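Local structure of Cif (Cell cycle inhibiting factor) (Escherichia coli, 3EFY) at residues 56-61 against 65-70; 117-122 against 157-162. The protein deamidates, through the C-terminal catalytic part held in this chain, a glutamine of host NEDD8, blocking cullin-RING ubiquitin ligases and the host cell cycle. One frame throughout, in Å; residues are numbered along the deposited sequence.

Contact 1. Residues 56-61 against 65-70; sequences VLRVND and GHAYIV
D61 and Y68 carry the polar link between the two arms of this antiparallel hairpin. The Y68 hydroxyl donates to the carboxylate, with OH 2.7 Å from D61 OD2. The oxygen is met on its anti side and lies at the edge of the ring, near the ring plane. V59 comes over one face of the same ring. Its CB is 3.9 Å from the Y68 centroid, a CH-pi contact, and its CG1 is 3.5 Å from Y68 CZ. The Y68 ring leaves CB between the backbone N and the carbonyl carbon (chi1 46°), which brings one face against V59 and the hydroxyl edge to D61. Backbone bonds pair L57 with V70, V59 with Y68 and D61 with H66.

The packing is tightest at the V56 end, where V56 CG2 is 3.4 Å from I69 CG2. M18 of helix 10-22 touches both side chains. The solvent side is at G65, which is exposed and whose N makes a weak bond to D61 O. H66 N also bonds to D61 O, which gives a G1 beta bulge. On the face with A67, the R58 chain runs extended to NE, which bonds to N15 of helix 10-22.

H66, an active-site residue, is the second residue of the bulge; its NE2 bonds to Q86. D61 OD2 takes a second hydroxyl, from Y119, and OD1 is bonded by L64 N. These three bonds probably help keep the buried carboxylate ionised.

Contact 2. Residues 117-122 against 157-162; sequences CNYFSC and DNFSFQ
The F120 ring has F161 over one face; the F159 ring has F120 CB over one face and Y119 at its edge. F161 turns its edge to the F120 face, with CE1 3.7 Å from F120 CZ. The centroids of these two rings are 5.0 Å apart and their planes meet at 61°. F120 in turn directs its own edge toward the face of F159, in an offset edge-to-face pair with planes at 64°. Here F120 CD1 lies 3.6 Å from F159 CE1. Near the plane of the F159 ring, Y119 CE2 is 4.1 Å from F159 CZ. The F159 ring also reaches the helix backbone, with CE2 3.5 Å from F120 O.

F159 and F161 are two apart on the strand and both send CG anti to the carbonyl carbon. Their rings project together toward the helix and meet F120 in one aromatic cluster. No hydrogen bond crosses this contact.

The cluster packs helix 113-124 against the sheet at the edge strand 159-166. V59 of the neighbouring strand 54-61 touches F120 and F161. L39 of helix 39-47 packs on the same two rings. Helix 130-137 covers Y119, and F137 meets its ring edge-to-face.

Overall arrangement
Both contacts are buried, but contact 1 is deeper: its centre is about 4 Å from the centre of the chain, against about 12 Å for contact 2. They share the sheet: strands 54-61 and 159-166 are neighbours, and R58 N bonds to Q162 O. Contact 1 is strand to strand and rests largely on backbone hydrogen bonds. Contact 2 is helix to strand and rests on aromatic rings. They also meet where F159 CE1 lies 3.3 Å from D61 CG and Y68 OH lies 3.4 Å from Y119 CE2. Only contact 1 holds an active-site residue, H66; contact 2 packs the helix beside it, with the Y119 side chain about 7 Å from that of H66.

Contact 1. Residues 56-61 against 65-70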
loop_
_atom_site.group_PDB
_atom_site.type_symbol
_atom_site.label_atom_id
_atom_site.label_comp_id
_atom_site.label_asym_id
_atom_site.label_seq_id
_atom_site.Cartn_x
_atom_site.Cartn_y
_atom_site.Cartn_z
ATOM N N VAL A 56 11.250 12.459 -0.950
ATOM C CA VAL A 56 9.819 12.797 -0.994
ATOM C C VAL A 56 9.459 13.600 0.250
ATOM O O VAL A 56 9.888 13.259 1.371
ATOM C CB VAL A 56 8.994 11.506 -1.181
ATOM C CG1 VAL A 56 9.190 10.421 -0.085
ATOM C CG2 VAL A 56 7.589 11.858 -1.365
ATOM N N LEU A 57 8.691 14.658 0.048
ATOM C CA LEU A 57 8.283 15.589 1.054
ATOM C C LEU A 57 6.772 15.591 1.178
ATOM O O LEU A 57 6.049 15.928 0.195
ATOM C CB LEU A 57 8.771 16.985 0.701
ATOM C CG LEU A 57 8.429 18.142 1.595
ATOM C CD1 LEU A 57 9.218 18.073 2.936
ATOM C CD2 LEU A 57 8.774 19.472 0.879
ATOM N N ARG A 58 6.283 15.210 2.375
ATOM C CA ARG A 58 4.839 15.318 2.648
ATOM C C ARG A 58 4.555 16.653 3.301
ATOM O O ARG A 58 5.191 17.008 4.293
ATOM C CB ARG A 58 4.348 14.190 3.564
ATOM C CG ARG A 58 2.825 14.184 3.658
ATOM C CD ARG A 58 2.396 13.351 4.835
ATOM N NE ARG A 58 0.944 13.162 4.906
ATOM C CZ ARG A 58 0.055 14.096 5.242
ATOM N NH1 ARG A 58 0.430 15.332 5.516
ATOM N NH2 ARG A 58 -1.242 13.788 5.281
ATOM N N VAL A 59 3.659 17.442 2.704
ATOM C CA VAL A 59 3.303 18.742 3.185
ATOM C C VAL A 59 1.905 18.785 3.787
ATOM O O VAL A 59 0.935 18.452 3.123
ATOM C CB VAL A 59 3.296 19.800 2.040
ATOM C CG1 VAL A 59 3.082 21.200 2.619
ATOM C CG2 VAL A 59 4.635 19.692 1.218
ATOM N N ASN A 60 1.837 19.234 5.027
ATOM C CA ASN A 60 0.555 19.505 5.724
ATOM C C ASN A 60 0.477 21.024 5.788
ATOM O O ASN A 60 1.191 21.679 6.559
ATOM C CB ASN A 60 0.600 18.841 7.114
ATOM C CG ASN A 60 -0.684 18.201 7.530
ATOM O OD1 ASN A 60 -1.064 18.384 8.720
ATOM N ND2 ASN A 60 -1.350 17.397 6.680
ATOM N N ASP A 61 -0.290 21.599 4.858
ATOM C CA ASP A 61 -0.382 23.026 4.671
ATOM C C ASP A 61 -1.641 23.546 5.364
ATOM O O ASP A 61 -2.717 23.508 4.812
ATOM C CB ASP A 61 -0.379 23.287 3.153
ATOM C CG ASP A 61 -0.322 24.735 2.747
ATOM O OD1 ASP A 61 -0.694 25.631 3.525
ATOM O OD2 ASP A 61 0.094 24.957 1.559
ATOM N N GLY A 65 -5.081 24.824 3.914
ATOM C CA GLY A 65 -5.967 23.769 4.321
ATOM C C GLY A 65 -5.899 22.563 3.391
ATOM O O GLY A 65 -6.897 22.059 2.895
ATOM N N HIS A 66 -4.690 22.043 3.182
ATOM C CA HIS A 66 -4.492 21.114 2.120
ATOM C C HIS A 66 -3.208 20.287 2.415
ATOM O O HIS A 66 -2.367 20.757 3.145
ATOM C CB HIS A 66 -4.300 21.937 0.848
ATOM C CG HIS A 66 -4.248 21.112 -0.383
ATOM N ND1 HIS A 66 -5.004 19.971 -0.523
ATOM C CD2 HIS A 66 -3.553 21.261 -1.545
ATOM C CE1 HIS A 66 -4.710 19.419 -1.686
ATOM N NE2 HIS A 66 -3.880 20.207 -2.348
ATOM N N ALA A 67 -3.195 19.045 2.002
ATOM C CA ALA A 67 -1.980 18.206 2.078
ATOM C C ALA A 67 -1.592 17.706 0.697
ATOM O O ALA A 67 -2.440 17.460 -0.159
ATOM C CB ALA A 67 -2.209 17.009 3.020
ATOM N N TYR A 68 -0.288 17.489 0.473
ATOM C CA TYR A 68 0.190 17.141 -0.860
ATOM C C TYR A 68 1.648 16.672 -0.779
ATOM O O TYR A 68 2.265 16.821 0.264
ATOM C CB TYR A 68 0.038 18.333 -1.836
ATOM C CG TYR A 68 0.484 19.644 -1.331
ATOM C CD1 TYR A 68 1.797 20.092 -1.520
ATOM C CD2 TYR A 68 -0.348 20.500 -0.574
ATOM C CE1 TYR A 68 2.209 21.342 -1.050
ATOM C CE2 TYR A 68 0.082 21.669 -0.088
ATOM C CZ TYR A 68 1.368 22.123 -0.294
ATOM O OH TYR A 68 1.744 23.359 0.198
ATOM N N ILE A 69 2.157 16.139 -1.881
ATOM C CA ILE A 69 3.514 15.516 -1.931
ATOM C C ILE A 69 4.380 16.311 -2.899
ATOM O O ILE A 69 3.925 16.631 -3.998
ATOM C CB ILE A 69 3.436 14.102 -2.403
ATOM C CG1 ILE A 69 2.528 13.201 -1.528
ATOM C CG2 ILE A 69 4.861 13.502 -2.461
ATOM C CD1 ILE A 69 2.903 13.212 -0.060
ATOM N N VAL A 70 5.637 16.580 -2.523
ATOM C CA VAL A 70 6.645 17.144 -3.427
ATOM C C VAL A 70 7.738 16.088 -3.564
ATOM O O VAL A 70 8.291 15.609 -2.557
ATOM C CB VAL A 70 7.189 18.414 -2.910
ATOM C CG1 VAL A 70 8.287 18.965 -3.885
ATOM C CG2 VAL A 70 6.082 19.458 -2.747
#

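Contact 2. Residues 117-122 against 157-162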
loop_
_atom_site.group_PDB
_atom_site.type_symbol
_atom_site.label_atom_id
_atom_site.label_comp_id
_atom_site.label_asym_id
_atom_site.label_seq_id
_atom_site.Cartn_x
_atom_site.Cartn_y
_atom_site.Cartn_z
ATOM N N CYS A 117 9.003 26.294 -2.714
ATOM C CA CYS A 117 9.612 26.841 -1.522
ATOM C C CYS A 117 9.319 28.335 -1.288
ATOM O O CYS A 117 9.072 28.790 -0.165
ATOM C CB CYS A 117 11.113 26.527 -1.505
ATOM S SG CYS A 117 11.371 24.749 -1.230
ATOM N N ASN A 118 9.326 29.108 -2.355
ATOM C CA ASN A 118 8.952 30.503 -2.262
ATOM C C ASN A 118 7.508 30.601 -1.793
ATOM O O ASN A 118 7.190 31.426 -0.933
ATOM C CB ASN A 118 9.089 31.191 -3.607
ATOM C CG ASN A 118 8.631 32.666 -3.559
ATOM O OD1 ASN A 118 7.563 33.026 -4.076
ATOM N ND2 ASN A 118 9.426 33.514 -2.899
ATOM N N TYR A 119 6.648 29.733 -2.318
ATOM C CA TYR A 119 5.248 29.681 -1.853
ATOM C C TYR A 119 5.165 29.427 -0.336
ATOM O O TYR A 119 4.444 30.121 0.399
ATOM C CB TYR A 119 4.386 28.646 -2.686
ATOM C CG TYR A 119 3.153 28.243 -1.962
ATOM C CD1 TYR A 119 2.062 29.102 -1.881
ATOM C CD2 TYR A 119 3.121 27.064 -1.203
ATOM C CE1 TYR A 119 0.970 28.791 -1.124
ATOM C CE2 TYR A 119 2.016 26.727 -0.460
ATOM C CZ TYR A 119 0.939 27.592 -0.422
ATOM O OH TYR A 119 -0.145 27.322 0.344
ATOM N N PHE A 120 5.902 28.427 0.179
ATOM C CA PHE A 120 5.874 28.148 1.614
ATOM C C PHE A 120 6.255 29.404 2.401
ATOM O O PHE A 120 5.622 29.770 3.411
ATOM C CB PHE A 120 6.879 27.039 2.014
ATOM C CG PHE A 120 6.638 25.682 1.398
ATOM C CD1 PHE A 120 5.400 25.223 1.071
ATOM C CD2 PHE A 120 7.715 24.834 1.206
ATOM C CE1 PHE A 120 5.247 24.001 0.509
ATOM C CE2 PHE A 120 7.566 23.618 0.690
ATOM C CZ PHE A 120 6.346 23.174 0.325
ATOM N N SER A 121 7.302 30.067 1.924
ATOM C CA SER A 121 7.798 31.255 2.600
ATOM C C SER A 121 6.746 32.377 2.619
ATOM O O SER A 121 6.470 32.949 3.658
ATOM C CB SER A 121 9.092 31.742 1.954
ATOM O OG SER A 121 9.578 32.825 2.729
ATOM N N CYS A 122 6.144 32.646 1.476
ATOM C CA CYS A 122 5.082 33.664 1.387
ATOM C C CYS A 122 3.877 33.332 2.267
ATOM O O CYS A 122 3.431 34.165 3.044
ATOM C CB CYS A 122 4.618 33.835 -0.054
ATOM S SG CYS A 122 5.845 34.562 -1.133
ATOM N N ASP A 157 3.293 27.996 13.071
ATOM C CA ASP A 157 3.000 26.577 12.839
ATOM C C ASP A 157 1.917 26.283 11.786
ATOM O O ASP A 157 1.125 25.350 11.962
ATOM C CB ASP A 157 2.587 25.888 14.136
ATOM C CG ASP A 157 3.562 26.118 15.275
ATOM O OD1 ASP A 157 4.771 26.393 15.021
ATOM O OD2 ASP A 157 3.091 26.015 16.431
ATOM N N ASN A 158 1.903 27.053 10.703
ATOM C CA ASN A 158 1.016 26.799 9.577
ATOM C C ASN A 158 1.386 25.449 8.896
ATOM O O ASN A 158 0.522 24.628 8.599
ATOM C CB ASN A 158 1.145 27.952 8.574
ATOM C CG ASN A 158 0.530 29.248 9.104
ATOM O OD1 ASN A 158 1.248 30.189 9.506
ATOM N ND2 ASN A 158 -0.799 29.270 9.162
ATOM N N PHE A 159 2.687 25.230 8.727
ATOM C CA PHE A 159 3.167 24.060 7.993
ATOM C C PHE A 159 3.735 22.995 8.922
ATOM O O PHE A 159 4.367 23.307 9.939
ATOM C CB PHE A 159 4.280 24.453 7.023
ATOM C CG PHE A 159 3.808 25.224 5.815
ATOM C CD1 PHE A 159 3.308 24.554 4.720
ATOM C CD2 PHE A 159 3.875 26.590 5.790
ATOM C CE1 PHE A 159 2.882 25.223 3.582
ATOM C CE2 PHE A 159 3.468 27.311 4.629
ATOM C CZ PHE A 159 2.938 26.623 3.540
ATOM N N SER A 160 3.545 21.742 8.532
ATOM C CA SER A 160 4.257 20.582 9.110
ATOM C C SER A 160 4.697 19.712 7.930
ATOM O O SER A 160 3.894 19.447 7.036
ATOM C CB SER A 160 3.295 19.766 9.956
ATOM O OG SER A 160 3.891 18.622 10.535
ATOM N N PHE A 161 5.944 19.259 7.946
ATOM C CA PHE A 161 6.503 18.485 6.864
ATOM C C PHE A 161 7.017 17.150 7.363
ATOM O O PHE A 161 7.396 16.998 8.528
ATOM C CB PHE A 161 7.678 19.208 6.245
ATOM C CG PHE A 161 7.329 20.557 5.673
ATOM C CD1 PHE A 161 6.801 20.641 4.389
ATOM C CD2 PHE A 161 7.548 21.717 6.400
ATOM C CE1 PHE A 161 6.485 21.895 3.842
ATOM C CE2 PHE A 161 7.273 22.955 5.858
ATOM C CZ PHE A 161 6.724 23.036 4.577
ATOM N N GLN A 162 7.052 16.175 6.457
ATOM C CA GLN A 162 7.814 14.924 6.669
ATOM C C GLN A 162 8.695 14.727 5.446
ATOM O O GLN A 162 8.226 14.891 4.300
ATOM C CB GLN A 162 6.912 13.718 6.846
ATOM C CG GLN A 162 5.966 13.876 8.048
ATOM C CD GLN A 162 5.027 12.711 8.223
ATOM O OE1 GLN A 162 5.034 11.753 7.429
ATOM N NE2 GLN A 162 4.223 12.754 9.296
#